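PDB 3DR2: exported gluconolactonase from Xanthomonas campestris pv. campestris, which hydrolyses gluconolactone to gluconate as a calcium-binding six-bladed beta-propeller enzyme of the SMP-30 family. Local coordinates for residues C245-R248 / G249-W253; R230-F233 / A234-P237; D83-A86 / F87-G90. All coordinates share one frame; numbering follows the deposited sequence.

Contact 1 (C245-R248 / G249-W253); sequences CVDR and GGWLW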
ATOM      1  N   CYS A 245     -11.609  -1.267 -22.164  1.00 15.81           N
ATOM      2  CA  CYS A 245     -12.472  -0.220 -22.685  1.00 17.45           C
ATOM      3  C   CYS A 245     -12.794  -0.501 -24.143  1.00 18.32           C
ATOM      4  O   CYS A 245     -12.174  -1.357 -24.771  1.00 16.62           O
ATOM      5  CB  CYS A 245     -11.804   1.153 -22.551  1.00 19.45           C
ATOM      6  SG  CYS A 245     -10.293   1.367 -23.524  1.00 22.39           S
ATOM      7  N   VAL A 246     -13.788   0.208 -24.664  1.00 18.68           N
ATOM      8  CA  VAL A 246     -14.194   0.051 -26.057  1.00 19.48           C
ATOM      9  C   VAL A 246     -14.174   1.422 -26.719  1.00 19.26           C
ATOM     10  O   VAL A 246     -14.677   2.391 -26.150  1.00 21.00           O
ATOM     11  CB  VAL A 246     -15.613  -0.542 -26.157  1.00 20.60           C
ATOM     12  CG1 VAL A 246     -16.026  -0.655 -27.615  1.00 20.77           C
ATOM     13  CG2 VAL A 246     -15.655  -1.909 -25.481  1.00 20.57           C
ATOM     14  N   ASP A 247     -13.596   1.507 -27.914  1.00 20.03           N
ATOM     15  CA  ASP A 247     -13.523   2.789 -28.611  1.00 20.11           C
ATOM     16  C   ASP A 247     -14.724   3.026 -29.521  1.00 21.53           C
ATOM     17  O   ASP A 247     -15.562   2.145 -29.690  1.00 19.53           O
ATOM     18  CB  ASP A 247     -12.206   2.897 -29.396  1.00 19.66           C
ATOM     19  CG  ASP A 247     -12.115   1.917 -30.550  1.00 21.46           C
ATOM     20  OD1 ASP A 247     -10.976   1.634 -30.983  1.00 20.70           O
ATOM     21  OD2 ASP A 247     -13.167   1.446 -31.037  1.00 21.16           O
ATOM     22  N   ARG A 248     -14.815   4.225 -30.092  1.00 22.24           N
ATOM     23  CA  ARG A 248     -15.939   4.568 -30.960  1.00 23.82           C
ATOM     24  C   ARG A 248     -16.101   3.638 -32.160  1.00 23.38           C
ATOM     25  O   ARG A 248     -17.199   3.508 -32.703  1.00 26.33           O
ATOM     26  CB  ARG A 248     -15.816   6.016 -31.451  1.00 24.88           C
ATOM     27  CG  ARG A 248     -16.881   6.957 -30.898  1.00 27.29           C
ATOM     28  CD  ARG A 248     -16.419   7.692 -29.651  1.00 27.77           C
ATOM     29  NE  ARG A 248     -15.307   8.602 -29.926  1.00 28.99           N
ATOM     30  CZ  ARG A 248     -14.776   9.433 -29.032  1.00 26.14           C
ATOM     31  NH1 ARG A 248     -15.257   9.482 -27.795  1.00 29.46           N
ATOM     32  NH2 ARG A 248     -13.759  10.213 -29.371  1.00 27.94           N
ATOM     33  N   GLY A 249     -15.012   2.997 -32.573  1.00 24.66           N
ATOM     34  CA  GLY A 249     -15.069   2.086 -33.705  1.00 24.55           C
ATOM     35  C   GLY A 249     -15.533   0.689 -33.326  1.00 24.69           C
ATOM     36  O   GLY A 249     -15.763  -0.156 -34.198  1.00 24.12           O
ATOM     37  N   GLY A 250     -15.658   0.438 -32.026  1.00 21.94           N
ATOM     38  CA  GLY A 250     -16.107  -0.864 -31.564  1.00 22.08           C
ATOM     39  C   GLY A 250     -15.005  -1.815 -31.142  1.00 21.52           C
ATOM     40  O   GLY A 250     -15.281  -2.945 -30.732  1.00 22.83           O
ATOM     41  N   TRP A 251     -13.753  -1.380 -31.246  1.00 21.14           N
ATOM     42  CA  TRP A 251     -12.646  -2.235 -30.842  1.00 19.69           C
ATOM     43  C   TRP A 251     -12.572  -2.261 -29.327  1.00 20.31           C
ATOM     44  O   TRP A 251     -12.810  -1.250 -28.667  1.00 17.98           O
ATOM     45  CB  TRP A 251     -11.315  -1.712 -31.376  1.00 21.42           C
ATOM     46  CG  TRP A 251     -11.144  -1.805 -32.852  1.00 21.76           C
ATOM     47  CD1 TRP A 251     -12.014  -2.347 -33.756  1.00 22.02           C
ATOM     48  CD2 TRP A 251     -10.026  -1.329 -33.603  1.00 22.73           C
ATOM     49  NE1 TRP A 251     -11.505  -2.234 -35.029  1.00 23.04           N
ATOM     50  CE2 TRP A 251     -10.285  -1.613 -34.963  1.00 22.70           C
ATOM     51  CE3 TRP A 251      -8.829  -0.688 -33.260  1.00 22.91           C
ATOM     52  CZ2 TRP A 251      -9.388  -1.276 -35.981  1.00 24.01           C
ATOM     53  CZ3 TRP A 251      -7.935  -0.353 -34.271  1.00 21.98           C
ATOM     54  CH2 TRP A 251      -8.222  -0.648 -35.617  1.00 23.82           C
ATOM     55  N   LEU A 252     -12.231  -3.421 -28.783  1.00 18.76           N
ATOM     56  CA  LEU A 252     -12.114  -3.577 -27.345  1.00 19.04           C
ATOM     57  C   LEU A 252     -10.634  -3.706 -26.983  1.00 18.31           C
ATOM     58  O   LEU A 252      -9.946  -4.625 -27.433  1.00 18.69           O
ATOM     59  CB  LEU A 252     -12.903  -4.812 -26.888  1.00 18.88           C
ATOM     60  CG  LEU A 252     -13.049  -5.040 -25.381  1.00 18.66           C
ATOM     61  CD1 LEU A 252     -14.271  -5.892 -25.109  1.00 19.56           C
ATOM     62  CD2 LEU A 252     -11.799  -5.696 -24.824  1.00 18.38           C
ATOM     63  N   TRP A 253     -10.151  -2.754 -26.190  1.00 17.05           N
ATOM     64  CA  TRP A 253      -8.760  -2.724 -25.739  1.00 16.55           C
ATOM     65  C   TRP A 253      -8.772  -3.255 -24.317  1.00 16.99           C
ATOM     66  O   TRP A 253      -9.316  -2.617 -23.410  1.00 15.47           O
ATOM     67  CB  TRP A 253      -8.223  -1.288 -25.768  1.00 17.04           C
ATOM     68  CG  TRP A 253      -8.329  -0.627 -27.127  1.00 16.70           C
ATOM     69  CD1 TRP A 253      -9.464  -0.452 -27.866  1.00 18.31           C
ATOM     70  CD2 TRP A 253      -7.259  -0.069 -27.901  1.00 19.04           C
ATOM     71  NE1 TRP A 253      -9.169   0.177 -29.053  1.00 19.50           N
ATOM     72  CE2 TRP A 253      -7.823   0.424 -29.102  1.00 17.54           C
ATOM     73  CE3 TRP A 253      -5.877   0.063 -27.699  1.00 16.37           C
ATOM     74  CZ2 TRP A 253      -7.053   1.041 -30.100  1.00 19.13           C
ATOM     75  CZ3 TRP A 253      -5.108   0.679 -28.694  1.00 19.88           C
ATOM     76  CH2 TRP A 253      -5.703   1.159 -29.879  1.00 17.90           C
TER

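Contact 2 (R230-F233 / A234-P237); sequences RRHF and ASVP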
ATOM      1  N   ARG A 230     -25.939 -14.752 -23.376  1.00 23.45           N
ATOM      2  CA  ARG A 230     -24.600 -14.791 -22.801  1.00 23.40           C
ATOM      3  C   ARG A 230     -23.696 -15.618 -23.719  1.00 24.67           C
ATOM      4  O   ARG A 230     -24.091 -16.695 -24.180  1.00 25.25           O
ATOM      5  CB  ARG A 230     -24.696 -15.437 -21.423  1.00 24.06           C
ATOM      6  CG  ARG A 230     -23.469 -15.401 -20.552  1.00 25.30           C
ATOM      7  CD  ARG A 230     -23.948 -15.723 -19.145  1.00 26.90           C
ATOM      8  NE  ARG A 230     -22.920 -15.670 -18.116  1.00 30.70           N
ATOM      9  CZ  ARG A 230     -23.191 -15.549 -16.821  1.00 28.44           C
ATOM     10  NH1 ARG A 230     -24.453 -15.461 -16.415  1.00 27.06           N
ATOM     11  NH2 ARG A 230     -22.207 -15.531 -15.933  1.00 30.71           N
ATOM     12  N   ARG A 231     -22.490 -15.125 -23.979  1.00 20.41           N
ATOM     13  CA  ARG A 231     -21.561 -15.832 -24.854  1.00 24.04           C
ATOM     14  C   ARG A 231     -20.111 -15.415 -24.617  1.00 23.07           C
ATOM     15  O   ARG A 231     -19.837 -14.295 -24.178  1.00 22.45           O
ATOM     16  CB  ARG A 231     -21.918 -15.548 -26.311  1.00 22.99           C
ATOM     17  CG  ARG A 231     -21.935 -14.061 -26.623  1.00 24.88           C
ATOM     18  CD  ARG A 231     -22.385 -13.766 -28.039  1.00 26.03           C
ATOM     19  NE  ARG A 231     -22.351 -12.334 -28.336  1.00 26.41           N
ATOM     20  CZ  ARG A 231     -23.191 -11.431 -27.831  1.00 27.77           C
ATOM     21  NH1 ARG A 231     -24.154 -11.792 -26.990  1.00 27.26           N
ATOM     22  NH2 ARG A 231     -23.072 -10.157 -28.182  1.00 27.39           N
ATOM     23  N   HIS A 232     -19.189 -16.321 -24.924  1.00 22.02           N
ATOM     24  CA  HIS A 232     -17.770 -16.040 -24.780  1.00 21.70           C
ATOM     25  C   HIS A 232     -17.377 -15.096 -25.907  1.00 21.43           C
ATOM     26  O   HIS A 232     -17.716 -15.335 -27.066  1.00 21.49           O
ATOM     27  CB  HIS A 232     -16.961 -17.336 -24.881  1.00 21.81           C
ATOM     28  CG  HIS A 232     -15.484 -17.120 -25.027  1.00 22.04           C
ATOM     29  ND1 HIS A 232     -14.892 -16.805 -26.231  1.00 23.36           N
ATOM     30  CD2 HIS A 232     -14.481 -17.182 -24.119  1.00 21.78           C
ATOM     31  CE1 HIS A 232     -13.587 -16.686 -26.061  1.00 22.13           C
ATOM     32  NE2 HIS A 232     -13.311 -16.910 -24.789  1.00 20.69           N
ATOM     33  N   PHE A 233     -16.673 -14.020 -25.567  1.00 20.23           N
ATOM     34  CA  PHE A 233     -16.247 -13.054 -26.567  1.00 19.45           C
ATOM     35  C   PHE A 233     -14.772 -13.215 -26.913  1.00 20.81           C
ATOM     36  O   PHE A 233     -14.406 -13.258 -28.086  1.00 20.32           O
ATOM     37  CB  PHE A 233     -16.519 -11.623 -26.088  1.00 19.52           C
ATOM     38  CG  PHE A 233     -15.930 -10.567 -26.981  1.00 20.95           C
ATOM     39  CD1 PHE A 233     -14.745  -9.923 -26.632  1.00 18.54           C
ATOM     40  CD2 PHE A 233     -16.543 -10.234 -28.188  1.00 21.25           C
ATOM     41  CE1 PHE A 233     -14.177  -8.963 -27.472  1.00 20.18           C
ATOM     42  CE2 PHE A 233     -15.979  -9.272 -29.038  1.00 22.69           C
ATOM     43  CZ  PHE A 233     -14.800  -8.640 -28.679  1.00 19.81           C
ATOM     44  N   ALA A 234     -13.920 -13.300 -25.898  1.00 20.84           N
ATOM     45  CA  ALA A 234     -12.501 -13.466 -26.159  1.00 20.00           C
ATOM     46  C   ALA A 234     -11.715 -13.862 -24.928  1.00 20.24           C
ATOM     47  O   ALA A 234     -12.169 -13.696 -23.799  1.00 19.07           O
ATOM     48  CB  ALA A 234     -11.920 -12.181 -26.748  1.00 21.91           C
ATOM     49  N   SER A 235     -10.530 -14.405 -25.172  1.00 18.60           N
ATOM     50  CA  SER A 235      -9.616 -14.803 -24.112  1.00 20.02           C
ATOM     51  C   SER A 235      -8.328 -14.074 -24.441  1.00 20.25           C
ATOM     52  O   SER A 235      -7.962 -13.980 -25.612  1.00 23.18           O
ATOM     53  CB  SER A 235      -9.353 -16.314 -24.140  1.00 22.19           C
ATOM     54  OG  SER A 235     -10.531 -17.059 -23.884  1.00 25.01           O
ATOM     55  N   VAL A 236      -7.652 -13.527 -23.439  1.00 21.09           N
ATOM     56  CA  VAL A 236      -6.390 -12.855 -23.716  1.00 18.70           C
ATOM     57  C   VAL A 236      -5.307 -13.924 -23.654  1.00 19.08           C
ATOM     58  O   VAL A 236      -5.404 -14.872 -22.875  1.00 18.01           O
ATOM     59  CB  VAL A 236      -6.078 -11.729 -22.698  1.00 19.73           C
ATOM     60  CG1 VAL A 236      -7.062 -10.587 -22.885  1.00 18.13           C
ATOM     61  CG2 VAL A 236      -6.132 -12.265 -21.267  1.00 17.29           C
ATOM     62  N   PRO A 237      -4.265 -13.793 -24.484  1.00 19.70           N
ATOM     63  CA  PRO A 237      -3.179 -14.773 -24.502  1.00 19.99           C
ATOM     64  C   PRO A 237      -2.564 -15.075 -23.139  1.00 21.43           C
ATOM     65  O   PRO A 237      -2.329 -16.235 -22.804  1.00 20.25           O
ATOM     66  CB  PRO A 237      -2.175 -14.150 -25.466  1.00 19.72           C
ATOM     67  CG  PRO A 237      -3.062 -13.427 -26.434  1.00 21.17           C
ATOM     68  CD  PRO A 237      -4.049 -12.753 -25.505  1.00 20.23           C
TER

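Contact 3 (D83-A86 / F87-G90); sequences DATA and FTNG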
ATOM      1  N   ASP A  83      -7.798  11.082  -0.488  1.00 15.59           N
ATOM      2  CA  ASP A  83      -6.784  10.444   0.345  1.00 14.72           C
ATOM      3  C   ASP A  83      -7.374   9.530   1.419  1.00 17.80           C
ATOM      4  O   ASP A  83      -8.528   9.699   1.831  1.00 17.55           O
ATOM      5  CB  ASP A  83      -5.914  11.528   0.999  1.00 15.24           C
ATOM      6  CG  ASP A  83      -4.591  10.990   1.524  1.00 18.21           C
ATOM      7  OD1 ASP A  83      -3.931  10.199   0.810  1.00 17.18           O
ATOM      8  OD2 ASP A  83      -4.201  11.378   2.645  1.00 19.58           O
ATOM      9  N   ALA A  84      -6.572   8.560   1.857  1.00 15.71           N
ATOM     10  CA  ALA A  84      -6.971   7.597   2.885  1.00 16.61           C
ATOM     11  C   ALA A  84      -8.339   7.003   2.575  1.00 17.28           C
ATOM     12  O   ALA A  84      -9.226   6.950   3.433  1.00 17.56           O
ATOM     13  CB  ALA A  84      -6.985   8.275   4.255  1.00 18.85           C
ATOM     14  N   THR A  85      -8.493   6.533   1.343  1.00 13.58           N
ATOM     15  CA  THR A  85      -9.754   5.964   0.880  1.00 14.34           C
ATOM     16  C   THR A  85     -10.084   4.602   1.485  1.00 14.45           C
ATOM     17  O   THR A  85      -9.221   3.928   2.057  1.00 12.45           O
ATOM     18  CB  THR A  85      -9.736   5.779  -0.628  1.00 13.20           C
ATOM     19  OG1 THR A  85      -8.867   4.687  -0.946  1.00 13.18           O
ATOM     20  CG2 THR A  85      -9.221   7.033  -1.313  1.00 15.98           C
ATOM     21  N   ALA A  86     -11.350   4.214   1.358  1.00 13.07           N
ATOM     22  CA  ALA A  86     -11.804   2.923   1.842  1.00 14.34           C
ATOM     23  C   ALA A  86     -11.574   1.937   0.695  1.00 17.54           C
ATOM     24  O   ALA A  86     -12.504   1.293   0.194  1.00 14.31           O
ATOM     25  CB  ALA A  86     -13.294   2.985   2.218  1.00 16.64           C
ATOM     26  N   PHE A  87     -10.319   1.856   0.269  1.00 12.79           N
ATOM     27  CA  PHE A  87      -9.904   0.966  -0.804  1.00 13.78           C
ATOM     28  C   PHE A  87     -10.681   1.144  -2.099  1.00 13.93           C
ATOM     29  O   PHE A  87     -11.285   0.204  -2.616  1.00 13.37           O
ATOM     30  CB  PHE A  87      -9.977  -0.490  -0.336  1.00 13.28           C
ATOM     31  CG  PHE A  87      -9.116  -0.776   0.856  1.00 14.60           C
ATOM     32  CD1 PHE A  87      -9.647  -0.732   2.141  1.00 15.19           C
ATOM     33  CD2 PHE A  87      -7.757  -1.025   0.700  1.00 15.21           C
ATOM     34  CE1 PHE A  87      -8.832  -0.932   3.254  1.00 14.02           C
ATOM     35  CE2 PHE A  87      -6.936  -1.224   1.804  1.00 15.59           C
ATOM     36  CZ  PHE A  87      -7.473  -1.178   3.083  1.00 15.66           C
ATOM     37  N   THR A  88     -10.655   2.366  -2.621  1.00 11.95           N
ATOM     38  CA  THR A  88     -11.328   2.683  -3.870  1.00 13.50           C
ATOM     39  C   THR A  88     -10.616   1.971  -5.018  1.00 14.45           C
ATOM     40  O   THR A  88      -9.382   1.977  -5.094  1.00 12.26           O
ATOM     41  CB  THR A  88     -11.321   4.199  -4.111  1.00 14.14           C
ATOM     42  OG1 THR A  88     -12.021   4.839  -3.042  1.00 15.77           O
ATOM     43  CG2 THR A  88     -12.007   4.548  -5.424  1.00 12.84           C
ATOM     44  N   ASN A  89     -11.402   1.359  -5.897  1.00 11.49           N
ATOM     45  CA  ASN A  89     -10.883   0.616  -7.043  1.00 13.45           C
ATOM     46  C   ASN A  89     -11.294   1.319  -8.336  1.00 14.49           C
ATOM     47  O   ASN A  89     -10.666   2.292  -8.741  1.00 14.22           O
ATOM     48  CB  ASN A  89     -11.424  -0.827  -7.002  1.00 13.48           C
ATOM     49  CG  ASN A  89     -10.717  -1.754  -7.985  1.00 15.31           C
ATOM     50  OD1 ASN A  89     -10.788  -2.984  -7.859  1.00 17.90           O
ATOM     51  ND2 ASN A  89     -10.040  -1.175  -8.968  1.00 11.07           N
ATOM     52  N   GLY A  90     -12.362   0.851  -8.973  1.00 12.61           N
ATOM     53  CA  GLY A  90     -12.791   1.483 -10.206  1.00 13.61           C
ATOM     54  C   GLY A  90     -13.267   2.923 -10.057  1.00 14.94           C
ATOM     55  O   GLY A  90     -13.798   3.307  -9.014  1.00 12.82           O
TER
HETATM   56  O   HOH W   1      -7.907   3.823  -3.432  1.00 12.57           O

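Contact 1 (C245-R248 / G249-W253)
The carboxylate of D247 spreads its two oxygens over the tight turn to G249-W253. OD2 accepts the backbone N of W251 at 2.9 Å, from 44° above the carboxylate plane, and takes a weak, strongly bent bond from the N of G249. OD1 receives the indole NE1 of W253 at 3.0 Å; the bond lies near the indole plane but reaches the carboxylate from above its own. With CG set between backbone N and carbonyl carbon (chi1 67°), the acid folds back over its own turn, where R31 of helix 26-32 adds a salt bridge to OD1. Backbone bonds complete the polar framework. C245 and W253 form an antiparallel hydrogen-bonded pair, W253 N to C245 O measuring 2.8 Å; D247 N binds W251 O at 3.0 Å, and G250 N reaches D247 O at 2.9 Å, with G250 in the left-handed region (phi 98°). Apolar contacts are lighter. V246 CG2 meets L252 CG at 4.1 Å on one face of the hairpin; on the other, C245 SG sits 4.0 Å from W253 CB and oblique to the indole. Helix 26-32 packs against both tryptophans, and R31 makes a cation-pi contact with W251. The whole is a beta hairpin within one propeller blade, closed by a type I turn with a G1-type bulge at G250.

Contact 2 (R230-F233 / A234-P237)
A234 sets its backbone N over one face of the H232 imidazole, 3.4 Å from the ring plane and offset toward the rim, and its CA is 3.4 Å from H232 CE1. The histidine reaches forward over this peptide because CG stands anti to the backbone N (chi1 168°), which carries the ring along the chain toward A234-P237. A234 also meets F233, where A234 CB lies 3.6 Å from F233 CD1. F233 and A234 both face I217 on strand 216-223, so an extra residue is accommodated there; the backbone of F233 departs from the extended strand. The F233 ring also meets Y203 edge-to-face, while A234 touches F263 of strand 259-263. At S235 the chain presents OG to H232 NE2 at 2.9 Å, in the imidazole plane and almost straight at 169°; either atom could be the donor. With OG at the NE2 edge and the A234 N over one face, the rotation of this exposed ring is probably restricted. Beyond S235, V236 turns to C261 and F263, and P237 continues against C261, carrying the chain away from its own sheet. The paired residues F233 and A234 opposite I217 make a classic beta bulge, here at the end of strand 226-234, an edge strand of a four-stranded propeller blade.

Contact 3 (D83-A86 / F87-G90)
T85 and T88 bring their side chains together across the bend, crossing at about a right angle, with T85 CB 3.5 Å from T88 OG1. This is the close side of the contact, and both threonines are buried. T85 OG1 occupies the position between backbone N and carbonyl carbon (chi1 72°), directing it over the turn, 3.4 Å from T88 N. Here the backbone bends sharply: F87 N makes a weak hydrogen bond to T85 O at 2.9 Å, and the same carbonyl is gripped by R67 NE. T88 packs further on H101 and E103 of strand 99-103. The looser side is water-mediated: one water, hydrogen-bonded to T85 OG1 at 2.8 Å and to T88 O at 2.9 Å, bridges the two residues. The F87 side chain leaves the backbone pointing away from D83-A86, though F87 CD1 stays 3.6 Å from A86 C. It packs on R68 of the second subunit, and the partly exposed A84 on R67 of that subunit; a calcium ion lies about 4 Å from the F87 side chain, whose hydrocarbon ring is no ligand. The bend is an inverse gamma turn centred on A86, in the connection between strands 78-83 and 88-93, where one propeller blade hands over to the next at the dimer contact.

Contacts 1 and 2 are neighbours, with centres about 15 Å apart: L252 CD1 packs on F233 CE1 at 3.9 Å, and strand 226-234 is followed in the chain by strand 244-246, so one blade passes to the next here. Contact 3 lies across the centre of the chain, about 27 and 30 Å from them, centre to centre. Contact 3 is buried, contact 1 partly so, with an exposed turn at R248 and G249, whereas the histidine and serine of contact 2 are exposed. Chemistry follows place: a carboxylate organises the hairpin of contact 1, a single histidine-serine hydrogen bond beside a bulge marks contact 2, and contact 3 combines hydroxyls, water and a dimer neighbour.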